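PDB 4GM2: ATP-dependent Clp protease proteolytic subunit from Plasmodium falciparum, which forms the inactive subunit of the apicoplast-localized caseinolytic (Clp) protease complex and belongs to the peptidase S14 family of ATP-dependent serine proteases. Local coordinates for residues Ser125-Ser136 with Leu181-Ala189; Lys28-Ile37 with Lys59-Gly69. All coordinates share one frame; numbering follows the deposited sequence.

Interaction 1 (Ser125-Ser136 with Leu181-Ala189); sequences SLKNSSFCLNQS and LERDKYFNA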
loop_
_atom_site.group_PDB
_atom_site.type_symbol
_atom_site.label_atom_id
_atom_site.label_comp_id
_atom_site.label_asym_id
_atom_site.label_seq_id
_atom_site.Cartn_x
_atom_site.Cartn_y
_atom_site.Cartn_z
ATOM N N SER A 125 4.035 -0.640 -37.614
ATOM C CA SER A 125 3.731 -1.968 -37.107
ATOM C C SER A 125 4.965 -2.864 -37.123
ATOM O O SER A 125 5.850 -2.703 -37.964
ATOM C CB SER A 125 2.615 -2.612 -37.925
ATOM O OG SER A 125 2.404 -3.949 -37.510
ATOM N N LEU A 126 5.015 -3.802 -36.180
ATOM C CA LEU A 126 6.043 -4.836 -36.176
ATOM C C LEU A 126 5.703 -5.910 -37.208
ATOM O O LEU A 126 4.565 -5.995 -37.677
ATOM C CB LEU A 126 6.197 -5.458 -34.783
ATOM C CG LEU A 126 6.700 -4.576 -33.629
ATOM C CD1 LEU A 126 6.718 -5.371 -32.332
ATOM C CD2 LEU A 126 8.072 -3.968 -33.896
ATOM N N LYS A 127 6.699 -6.723 -37.548
ATOM C CA LYS A 127 6.591 -7.751 -38.583
ATOM C C LYS A 127 5.384 -8.688 -38.416
ATOM O O LYS A 127 4.670 -8.962 -39.383
ATOM C CB LYS A 127 7.889 -8.566 -38.628
ATOM C CG LYS A 127 8.146 -9.272 -39.948
ATOM C CD LYS A 127 9.305 -10.248 -39.838
ATOM C CE LYS A 127 9.533 -10.958 -41.161
ATOM N NZ LYS A 127 10.527 -12.059 -41.039
ATOM N N ASN A 128 5.156 -9.159 -37.191
ATOM C CA ASN A 128 4.160 -10.205 -36.932
ATOM C C ASN A 128 2.846 -9.730 -36.298
ATOM O O ASN A 128 2.084 -10.530 -35.750
ATOM C CB ASN A 128 4.785 -11.325 -36.092
ATOM C CG ASN A 128 5.994 -11.950 -36.762
ATOM O OD1 ASN A 128 5.905 -12.473 -37.870
ATOM N ND2 ASN A 128 7.132 -11.899 -36.090
ATOM N N SER A 129 2.576 -8.431 -36.393
ATOM C CA SER A 129 1.399 -7.845 -35.758
ATOM C C SER A 129 0.097 -8.150 -36.498
ATOM O O SER A 129 0.091 -8.321 -37.715
ATOM C CB SER A 129 1.581 -6.336 -35.598
ATOM O OG SER A 129 2.721 -6.053 -34.805
ATOM N N SER A 130 -1.000 -8.225 -35.747
ATOM C CA SER A 130 -2.329 -8.463 -36.312
ATOM C C SER A 130 -3.266 -7.298 -36.049
ATOM O O SER A 130 -3.161 -6.611 -35.027
ATOM C CB SER A 130 -2.946 -9.732 -35.734
ATOM O OG SER A 130 -2.052 -10.819 -35.839
ATOM N N PHE A 131 -4.185 -7.091 -36.984
ATOM C CA PHE A 131 -5.199 -6.059 -36.873
ATOM C C PHE A 131 -6.551 -6.663 -37.204
ATOM O O PHE A 131 -6.651 -7.569 -38.030
ATOM C CB PHE A 131 -4.898 -4.913 -37.835
ATOM C CG PHE A 131 -3.536 -4.309 -37.656
ATOM C CD1 PHE A 131 -2.425 -4.877 -38.268
ATOM C CD2 PHE A 131 -3.366 -3.173 -36.881
ATOM C CE1 PHE A 131 -1.166 -4.323 -38.101
ATOM C CE2 PHE A 131 -2.108 -2.614 -36.712
ATOM C CZ PHE A 131 -1.007 -3.191 -37.322
ATOM N N CYS A 132 -7.591 -6.156 -36.556
ATOM C CA CYS A 132 -8.936 -6.656 -36.770
ATOM C C CYS A 132 -9.960 -5.542 -36.682
ATOM O O CYS A 132 -9.876 -4.680 -35.810
ATOM C CB CYS A 132 -9.269 -7.733 -35.740
ATOM S SG CYS A 132 -10.921 -8.428 -35.931
ATOM N N LEU A 133 -10.919 -5.562 -37.601
ATOM C CA LEU A 133 -12.112 -4.729 -37.494
ATOM C C LEU A 133 -13.330 -5.624 -37.275
ATOM O O LEU A 133 -13.601 -6.536 -38.064
ATOM C CB LEU A 133 -12.289 -3.846 -38.731
ATOM C CG LEU A 133 -11.283 -2.709 -38.949
ATOM C CD1 LEU A 133 -11.350 -2.195 -40.381
ATOM C CD2 LEU A 133 -11.490 -1.571 -37.959
ATOM N N ASN A 134 -14.040 -5.382 -36.179
ATOM C CA ASN A 134 -15.217 -6.175 -35.847
ATOM C C ASN A 134 -16.414 -5.750 -36.681
ATOM O O ASN A 134 -16.525 -4.584 -37.079
ATOM C CB ASN A 134 -15.560 -6.064 -34.359
ATOM C CG ASN A 134 -14.407 -6.467 -33.455
ATOM O OD1 ASN A 134 -13.703 -7.444 -33.717
ATOM N ND2 ASN A 134 -14.217 -5.714 -32.377
ATOM N N GLN A 135 -17.298 -6.708 -36.950
ATOM C CA GLN A 135 -18.581 -6.429 -37.579
ATOM C C GLN A 135 -19.328 -5.422 -36.710
ATOM O O GLN A 135 -19.462 -5.624 -35.498
ATOM C CB GLN A 135 -19.388 -7.718 -37.721
ATOM C CG GLN A 135 -20.727 -7.543 -38.417
ATOM C CD GLN A 135 -21.687 -8.683 -38.145
ATOM O OE1 GLN A 135 -22.900 -8.482 -38.096
ATOM N NE2 GLN A 135 -21.152 -9.886 -37.962
ATOM N N SER A 136 -19.796 -4.338 -37.329
ATOM C CA SER A 136 -20.448 -3.239 -36.612
ATOM C C SER A 136 -21.441 -3.732 -35.564
ATOM O O SER A 136 -22.309 -4.563 -35.846
ATOM C CB SER A 136 -21.123 -2.273 -37.584
ATOM O OG SER A 136 -20.158 -1.531 -38.304
ATOM N N LEU A 181 -17.717 -3.632 -42.870
ATOM C CA LEU A 181 -18.051 -3.749 -41.451
ATOM C C LEU A 181 -19.271 -4.643 -41.208
ATOM O O LEU A 181 -19.811 -4.690 -40.100
ATOM C CB LEU A 181 -18.251 -2.368 -40.814
ATOM C CG LEU A 181 -17.022 -1.493 -40.536
ATOM C CD1 LEU A 181 -17.423 -0.249 -39.758
ATOM C CD2 LEU A 181 -15.922 -2.248 -39.800
ATOM N N GLU A 182 -19.695 -5.350 -42.254
ATOM C CA GLU A 182 -20.766 -6.340 -42.147
ATOM C C GLU A 182 -20.183 -7.731 -41.898
ATOM O O GLU A 182 -20.919 -8.698 -41.694
ATOM C CB GLU A 182 -21.642 -6.326 -43.402
ATOM C CG GLU A 182 -22.482 -5.064 -43.545
ATOM C CD GLU A 182 -23.262 -5.006 -44.845
ATOM O OE1 GLU A 182 -23.206 -3.956 -45.520
ATOM O OE2 GLU A 182 -23.933 -6.002 -45.193
ATOM N N ARG A 183 -18.853 -7.810 -41.912
ATOM C CA ARG A 183 -18.110 -9.037 -41.640
ATOM C C ARG A 183 -16.885 -8.700 -40.801
ATOM O O ARG A 183 -16.391 -7.575 -40.849
ATOM C CB ARG A 183 -17.652 -9.688 -42.952
ATOM C CG ARG A 183 -18.748 -10.325 -43.795
ATOM C CD ARG A 183 -19.103 -11.716 -43.295
ATOM N NE ARG A 183 -20.123 -12.352 -44.126
ATOM C CZ ARG A 183 -21.437 -12.195 -43.971
ATOM N NH1 ARG A 183 -21.917 -11.413 -43.011
ATOM N NH2 ARG A 183 -22.277 -12.823 -44.785
ATOM N N ASP A 184 -16.396 -9.671 -40.031
ATOM C CA ASP A 184 -15.114 -9.533 -39.340
ATOM C C ASP A 184 -13.975 -9.661 -40.345
ATOM O O ASP A 184 -13.958 -10.590 -41.157
ATOM C CB ASP A 184 -14.964 -10.598 -38.249
ATOM C CG ASP A 184 -15.816 -10.313 -37.026
ATOM O OD1 ASP A 184 -16.247 -9.156 -36.839
ATOM O OD2 ASP A 184 -16.044 -11.255 -36.240
ATOM N N LYS A 185 -13.030 -8.725 -40.295
ATOM C CA LYS A 185 -11.894 -8.740 -41.213
ATOM C C LYS A 185 -10.571 -8.744 -40.458
ATOM O O LYS A 185 -10.355 -7.931 -39.558
ATOM C CB LYS A 185 -11.961 -7.556 -42.182
ATOM C CG LYS A 185 -11.247 -7.797 -43.505
ATOM C CD LYS A 185 -11.404 -6.613 -44.445
ATOM C CE LYS A 185 -10.735 -6.852 -45.790
ATOM N NZ LYS A 185 -11.532 -7.750 -46.672
ATOM N N TYR A 186 -9.691 -9.670 -40.825
ATOM C CA TYR A 186 -8.386 -9.783 -40.181
ATOM C C TYR A 186 -7.265 -9.369 -41.122
ATOM O O TYR A 186 -7.320 -9.633 -42.325
ATOM C CB TYR A 186 -8.167 -11.196 -39.639
ATOM C CG TYR A 186 -9.076 -11.533 -38.477
ATOM C CD1 TYR A 186 -10.340 -12.096 -38.691
ATOM C CD2 TYR A 186 -8.681 -11.277 -37.161
ATOM C CE1 TYR A 186 -11.179 -12.398 -37.628
ATOM C CE2 TYR A 186 -9.514 -11.578 -36.093
ATOM C CZ TYR A 186 -10.760 -12.136 -36.331
ATOM O OH TYR A 186 -11.586 -12.433 -35.271
ATOM N N PHE A 187 -6.257 -8.708 -40.561
ATOM C CA PHE A 187 -5.149 -8.175 -41.334
ATOM C C PHE A 187 -3.834 -8.594 -40.706
ATOM O O PHE A 187 -3.675 -8.529 -39.484
ATOM C CB PHE A 187 -5.190 -6.642 -41.347
ATOM C CG PHE A 187 -6.481 -6.059 -41.847
ATOM C CD1 PHE A 187 -7.551 -5.849 -40.981
ATOM C CD2 PHE A 187 -6.619 -5.689 -43.180
ATOM C CE1 PHE A 187 -8.742 -5.304 -41.443
ATOM C CE2 PHE A 187 -7.806 -5.140 -43.646
ATOM C CZ PHE A 187 -8.866 -4.945 -42.775
ATOM N N ASN A 188 -2.895 -9.025 -41.543
ATOM C CA ASN A 188 -1.490 -9.032 -41.155
ATOM C C ASN A 188 -0.915 -7.650 -41.467
ATOM O O ASN A 188 -1.599 -6.823 -42.076
ATOM C CB ASN A 188 -0.712 -10.150 -41.861
ATOM C CG ASN A 188 -0.724 -10.018 -43.377
ATOM O OD1 ASN A 188 -0.463 -8.949 -43.929
ATOM N ND2 ASN A 188 -1.006 -11.121 -44.060
ATOM N N ALA A 189 0.322 -7.396 -41.049
ATOM C CA ALA A 189 0.961 -6.092 -41.255
ATOM C C ALA A 189 0.915 -5.617 -42.713
ATOM O O ALA A 189 0.574 -4.462 -42.974
ATOM C CB ALA A 189 2.393 -6.107 -40.736
#
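F131 and F187 face each other as a hydrogen-bonded antiparallel pair in the small mixed sheet of this ClpP-family (S14) subunit, which stands apart from its parallel sheet. Strand 130-133 is the middle of three, parallel to 106-108 on one flank and antiparallel to the edge strand 185-188 on the other. Backbone bonds set the register. F131 N donates to F187 O at 2.9 Å, and F187 N donates to F131 O; L133 and K185 pair in the same two-way fashion, while C132 opposite Y186 forms a non-hydrogen-bonded pair. Beyond the strands the chains stay joined: S136 N donates to L181 O at 2.8 Å.

Apolar contacts gather on the face that carries F131, L133 and F187. F131 CB touches F187 CB at 3.9 Å, without ring stacking. The L133 branch CD1 slants across to F187 CE1 at 4.2 Å, and the CD2 branch of L181 meets L133 CB. Bulky hydrocarbons suit this side because helices 110-116 and 148-170 pack there, presenting C112 and I166 to L133, while F195 meets the F187 ring. A189, small enough for its CB to rest against the L126 and K127 carbonyl oxygens, opens helix 189-194; N188 is the N-cap, its OD1 accepting from E191 N.

On the other face the contact is sulfur-aromatic. With SG anti to the backbone N (chi1 -180°), C132 lays its sulfur over one face of the Y186 ring, 3.8 Å from the centroid and 27° off the normal; a compact, polarisable thiol fits there, and Y108 flanks it.

Polar groups extend the pairing beyond the strands. Q135 runs its extended chain past the carbonyl of E182, and the D184 carboxylate accepts its backbone N-H: D184 OD1 receives Q135 N at 2.7 Å, met nearly along its C-O direction.

Interaction 2 (Lys28-Ile37 with Lys59-Gly69); sequences KRIIFLSSPI and KPIHLYINSTG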
loop_
_atom_site.group_PDB
_atom_site.type_symbol
_atom_site.label_atom_id
_atom_site.label_comp_id
_atom_site.label_asym_id
_atom_site.label_seq_id
_atom_site.Cartn_x
_atom_site.Cartn_y
_atom_site.Cartn_z
ATOM N N LYS A 28 9.509 9.892 -21.369
ATOM C CA LYS A 28 9.979 9.762 -22.746
ATOM C C LYS A 28 8.862 10.051 -23.755
ATOM O O LYS A 28 9.020 9.812 -24.962
ATOM C CB LYS A 28 10.519 8.343 -22.981
ATOM C CG LYS A 28 11.719 7.965 -22.130
ATOM C CD LYS A 28 12.992 8.620 -22.642
ATOM C CE LYS A 28 14.003 8.813 -21.525
ATOM N NZ LYS A 28 15.214 9.528 -22.020
ATOM N N ARG A 29 7.735 10.560 -23.257
ATOM C CA ARG A 29 6.535 10.804 -24.072
ATOM C C ARG A 29 5.987 9.520 -24.719
ATOM O O ARG A 29 5.518 9.524 -25.865
ATOM C CB ARG A 29 6.778 11.905 -25.111
ATOM C CG ARG A 29 7.032 13.270 -24.502
ATOM C CD ARG A 29 7.285 14.338 -25.557
ATOM N NE ARG A 29 6.060 14.863 -26.170
ATOM C CZ ARG A 29 5.200 15.687 -25.569
ATOM N NH1 ARG A 29 5.399 16.082 -24.317
ATOM N NH2 ARG A 29 4.123 16.108 -26.219
ATOM N N ILE A 30 6.045 8.423 -23.971
ATOM C CA ILE A 30 5.488 7.152 -24.429
ATOM C C ILE A 30 4.203 6.808 -23.675
ATOM O O ILE A 30 4.152 6.849 -22.444
ATOM C CB ILE A 30 6.510 5.995 -24.296
ATOM C CG1 ILE A 30 7.757 6.278 -25.141
ATOM C CG2 ILE A 30 5.881 4.667 -24.702
ATOM C CD1 ILE A 30 8.916 5.343 -24.871
ATOM N N ILE A 31 3.160 6.491 -24.428
ATOM C CA ILE A 31 1.959 5.876 -23.870
ATOM C C ILE A 31 1.919 4.453 -24.412
ATOM O O ILE A 31 1.901 4.242 -25.636
ATOM C CB ILE A 31 0.675 6.638 -24.268
ATOM C CG1 ILE A 31 0.674 8.039 -23.662
ATOM C CG2 ILE A 31 -0.562 5.885 -23.804
ATOM C CD1 ILE A 31 -0.247 9.005 -24.368
ATOM N N PHE A 32 1.930 3.479 -23.508
ATOM C CA PHE A 32 1.935 2.077 -23.916
ATOM C C PHE A 32 0.621 1.386 -23.559
ATOM O O PHE A 32 0.429 0.960 -22.421
ATOM C CB PHE A 32 3.149 1.351 -23.307
ATOM C CG PHE A 32 3.277 -0.104 -23.700
ATOM C CD1 PHE A 32 2.655 -0.610 -24.846
ATOM C CD2 PHE A 32 4.060 -0.966 -22.934
ATOM C CE1 PHE A 32 2.790 -1.946 -25.199
ATOM C CE2 PHE A 32 4.198 -2.302 -23.284
ATOM C CZ PHE A 32 3.565 -2.792 -24.420
ATOM N N LEU A 33 -0.288 1.292 -24.530
ATOM C CA LEU A 33 -1.509 0.509 -24.345
ATOM C C LEU A 33 -1.159 -0.957 -24.526
ATOM O O LEU A 33 -0.818 -1.382 -25.630
ATOM C CB LEU A 33 -2.606 0.931 -25.327
ATOM C CG LEU A 33 -3.861 0.043 -25.433
ATOM C CD1 LEU A 33 -4.584 -0.094 -24.101
ATOM C CD2 LEU A 33 -4.815 0.557 -26.502
ATOM N N SER A 34 -1.232 -1.717 -23.437
ATOM C CA SER A 34 -0.792 -3.114 -23.439
ATOM C C SER A 34 -1.808 -4.043 -22.795
ATOM O O SER A 34 -1.442 -5.066 -22.216
ATOM C CB SER A 34 0.543 -3.241 -22.714
ATOM O OG SER A 34 0.434 -2.743 -21.395
ATOM N N SER A 35 -3.081 -3.679 -22.901
ATOM C CA SER A 35 -4.170 -4.438 -22.302
ATOM C C SER A 35 -5.466 -4.147 -23.055
ATOM O O SER A 35 -5.492 -3.272 -23.919
ATOM C CB SER A 35 -4.327 -4.045 -20.832
ATOM O OG SER A 35 -4.744 -2.697 -20.718
ATOM N N PRO A 36 -6.549 -4.879 -22.735
ATOM C CA PRO A 36 -7.872 -4.455 -23.196
ATOM C C PRO A 36 -8.172 -3.030 -22.730
ATOM O O PRO A 36 -7.707 -2.623 -21.669
ATOM C CB PRO A 36 -8.810 -5.436 -22.495
ATOM C CG PRO A 36 -7.995 -6.664 -22.309
ATOM C CD PRO A 36 -6.584 -6.204 -22.090
ATOM N N ILE A 37 -8.929 -2.271 -23.515
ATOM C CA ILE A 37 -9.239 -0.891 -23.134
ATOM C C ILE A 37 -10.426 -0.850 -22.165
ATOM O O ILE A 37 -11.566 -0.590 -22.566
ATOM C CB ILE A 37 -9.467 0.031 -24.362
ATOM C CG1 ILE A 37 -8.422 -0.248 -25.448
ATOM C CG2 ILE A 37 -9.439 1.503 -23.945
ATOM C CD1 ILE A 37 -8.618 0.554 -26.715
ATOM N N LYS A 59 5.486 18.448 -29.703
ATOM C CA LYS A 59 6.487 17.409 -29.559
ATOM C C LYS A 59 5.827 16.037 -29.683
ATOM O O LYS A 59 4.898 15.731 -28.936
ATOM C CB LYS A 59 7.187 17.557 -28.207
ATOM C CG LYS A 59 8.518 16.838 -28.111
ATOM C CD LYS A 59 9.274 17.274 -26.873
ATOM C CE LYS A 59 10.695 16.744 -26.898
ATOM N NZ LYS A 59 11.419 17.177 -25.674
ATOM N N PRO A 60 6.307 15.203 -30.623
ATOM C CA PRO A 60 5.656 13.923 -30.910
ATOM C C PRO A 60 5.401 13.048 -29.681
ATOM O O PRO A 60 6.240 12.971 -28.775
ATOM C CB PRO A 60 6.639 13.234 -31.863
ATOM C CG PRO A 60 7.336 14.358 -32.539
ATOM C CD PRO A 60 7.473 15.431 -31.495
ATOM N N ILE A 61 4.231 12.413 -29.659
ATOM C CA ILE A 61 3.872 11.443 -28.629
ATOM C C ILE A 61 3.845 10.046 -29.254
ATOM O O ILE A 61 3.329 9.863 -30.357
ATOM C CB ILE A 61 2.517 11.788 -27.982
ATOM C CG1 ILE A 61 2.622 13.125 -27.240
ATOM C CG2 ILE A 61 2.062 10.674 -27.046
ATOM C CD1 ILE A 61 1.290 13.749 -26.883
ATOM N N HIS A 62 4.413 9.073 -28.551
ATOM C CA HIS A 62 4.552 7.728 -29.087
ATOM C C HIS A 62 3.589 6.778 -28.442
ATOM O O HIS A 62 3.803 6.319 -27.314
ATOM C CB HIS A 62 5.987 7.245 -28.935
ATOM C CG HIS A 62 6.998 8.150 -29.594
ATOM N ND1 HIS A 62 7.343 8.030 -30.888
ATOM C CD2 HIS A 62 7.727 9.225 -29.090
ATOM C CE1 HIS A 62 8.251 8.972 -31.201
ATOM N NE2 HIS A 62 8.485 9.705 -30.099
ATOM N N LEU A 63 2.511 6.483 -29.162
ATOM C CA LEU A 63 1.473 5.583 -28.681
ATOM C C LEU A 63 1.724 4.155 -29.148
ATOM O O LEU A 63 1.468 3.813 -30.302
ATOM C CB LEU A 63 0.093 6.062 -29.145
ATOM C CG LEU A 63 -1.136 5.234 -28.764
ATOM C CD1 LEU A 63 -1.233 5.036 -27.262
ATOM C CD2 LEU A 63 -2.396 5.893 -29.297
ATOM N N TYR A 64 2.233 3.327 -28.243
ATOM C CA TYR A 64 2.464 1.919 -28.538
ATOM C C TYR A 64 1.220 1.111 -28.197
ATOM O O TYR A 64 0.635 1.277 -27.121
ATOM C CB TYR A 64 3.679 1.396 -27.766
ATOM C CG TYR A 64 5.004 1.889 -28.298
ATOM C CD1 TYR A 64 5.506 3.143 -27.939
ATOM C CD2 TYR A 64 5.761 1.101 -29.158
ATOM C CE1 TYR A 64 6.722 3.595 -28.428
ATOM C CE2 TYR A 64 6.977 1.544 -29.653
ATOM C CZ TYR A 64 7.453 2.790 -29.285
ATOM O OH TYR A 64 8.661 3.222 -29.774
ATOM N N ILE A 65 0.818 0.236 -29.114
ATOM C CA ILE A 65 -0.429 -0.505 -28.960
ATOM C C ILE A 65 -0.233 -2.008 -29.058
ATOM O O ILE A 65 0.312 -2.512 -30.040
ATOM C CB ILE A 65 -1.496 -0.043 -29.978
ATOM C CG1 ILE A 65 -1.881 1.419 -29.715
ATOM C CG2 ILE A 65 -2.728 -0.931 -29.904
ATOM C CD1 ILE A 65 -2.661 2.070 -30.834
ATOM N N ASN A 66 -0.667 -2.708 -28.015
ATOM C CA ASN A 66 -0.770 -4.163 -28.022
ATOM C C ASN A 66 -2.033 -4.541 -27.259
ATOM O O ASN A 66 -1.989 -4.819 -26.060
ATOM C CB ASN A 66 0.471 -4.799 -27.395
ATOM C CG ASN A 66 0.525 -6.304 -27.595
ATOM O OD1 ASN A 66 -0.126 -6.852 -28.481
ATOM N ND2 ASN A 66 1.312 -6.979 -26.768
ATOM N N SER A 67 -3.162 -4.533 -27.962
ATOM C CA SER A 67 -4.475 -4.613 -27.323
ATOM C C SER A 67 -5.490 -5.416 -28.128
ATOM O O SER A 67 -5.432 -5.456 -29.360
ATOM C CB SER A 67 -5.021 -3.203 -27.095
ATOM O OG SER A 67 -6.299 -3.240 -26.490
ATOM N N THR A 68 -6.427 -6.038 -27.413
ATOM C CA THR A 68 -7.543 -6.763 -28.028
ATOM C C THR A 68 -8.821 -5.915 -28.025
ATOM O O THR A 68 -9.927 -6.424 -28.239
ATOM C CB THR A 68 -7.788 -8.131 -27.352
ATOM O OG1 THR A 68 -8.002 -7.954 -25.944
ATOM C CG2 THR A 68 -6.594 -9.056 -27.566
ATOM N N GLY A 69 -8.653 -4.615 -27.788
ATOM C CA GLY A 69 -9.755 -3.660 -27.847
ATOM C C GLY A 69 -10.659 -3.711 -26.636
ATOM O O GLY A 69 -10.185 -3.696 -25.501
#
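I31 and L63 meet across neighbouring parallel strands, the first two of the central sheet, joined through helix 39-55 as a beta-alpha-beta unit. The tightly packed part is the face bearing I31, L33, L63 and I65. L63 has CG anti to its N (chi1 179°), which swings CD1 back to I31 CG2 at 3.6 Å, while I31 CD1 slants to I61 CG2. Branched aliphatic chains suit this layer because helix 39-55 closes over I31, L33 and I61, and helix 110-116 over L33 and I65. Between the strands the backbone bonds alternate regularly, from H62 N to R29 O through to N66 N to L33 O at 2.7 Å.

The opposite face is aromatic and polar. I30 CG2 meets Y64 CD1 at 3.6 Å, and F32 crosses Y64 at about a right angle, its CD1 on Y64 CB. Here the second subunit takes part: Y54 of that subunit bonds to the Y64 hydroxyl and meets the H62 ring edge-to-face, while H62 ND1 bonds to Y102.

Only the K59 chain is loose at the start, its end leading out to solvent. Its CB sits over one face of the buried, tightly held R29 guanidinium, whose chain bends at chi3 (81°): NH2 donates to K59 O at 2.9 Å, NE to P60 O at 3.2 Å, from above that carbonyl's plane, and NH1 to L52 O of helix 39-55. R29, at positive phi, also ends a helix as the C-prime residue of a Schellman motif.

At the other end S67 OG donates to S35 O at 2.7 Å and accepts G69 N in an ST turn, before I37 N bonds to G69 O. The hydrophobic middle is thus finished by side chains that satisfy backbone groups where regular strand pairing ends, R29 serving carbonyls and S67 both kinds.

From the N terminus, the chain first passes through 28-37, runs through helix 39-55 and returns at 59-69, where interaction 2 closes a short loop at the edge of the parallel sheet. After helix 81-94 it adds strand 99-103 to that sheet, then strand 106-108 and helix 110-116, then 123-125. Segment 125-136 leaves the parallel sheet at S125 for the smaller mixed sheet, and helices 148-170 and 174-180 intervene before 181-189 closes interaction 1. The two loops follow in series, neither enclosing nor crossing the other. The centres of interactions 1 and 2 lie about 18 Å apart; helix 110-116 packs against both, and both reach the second subunit.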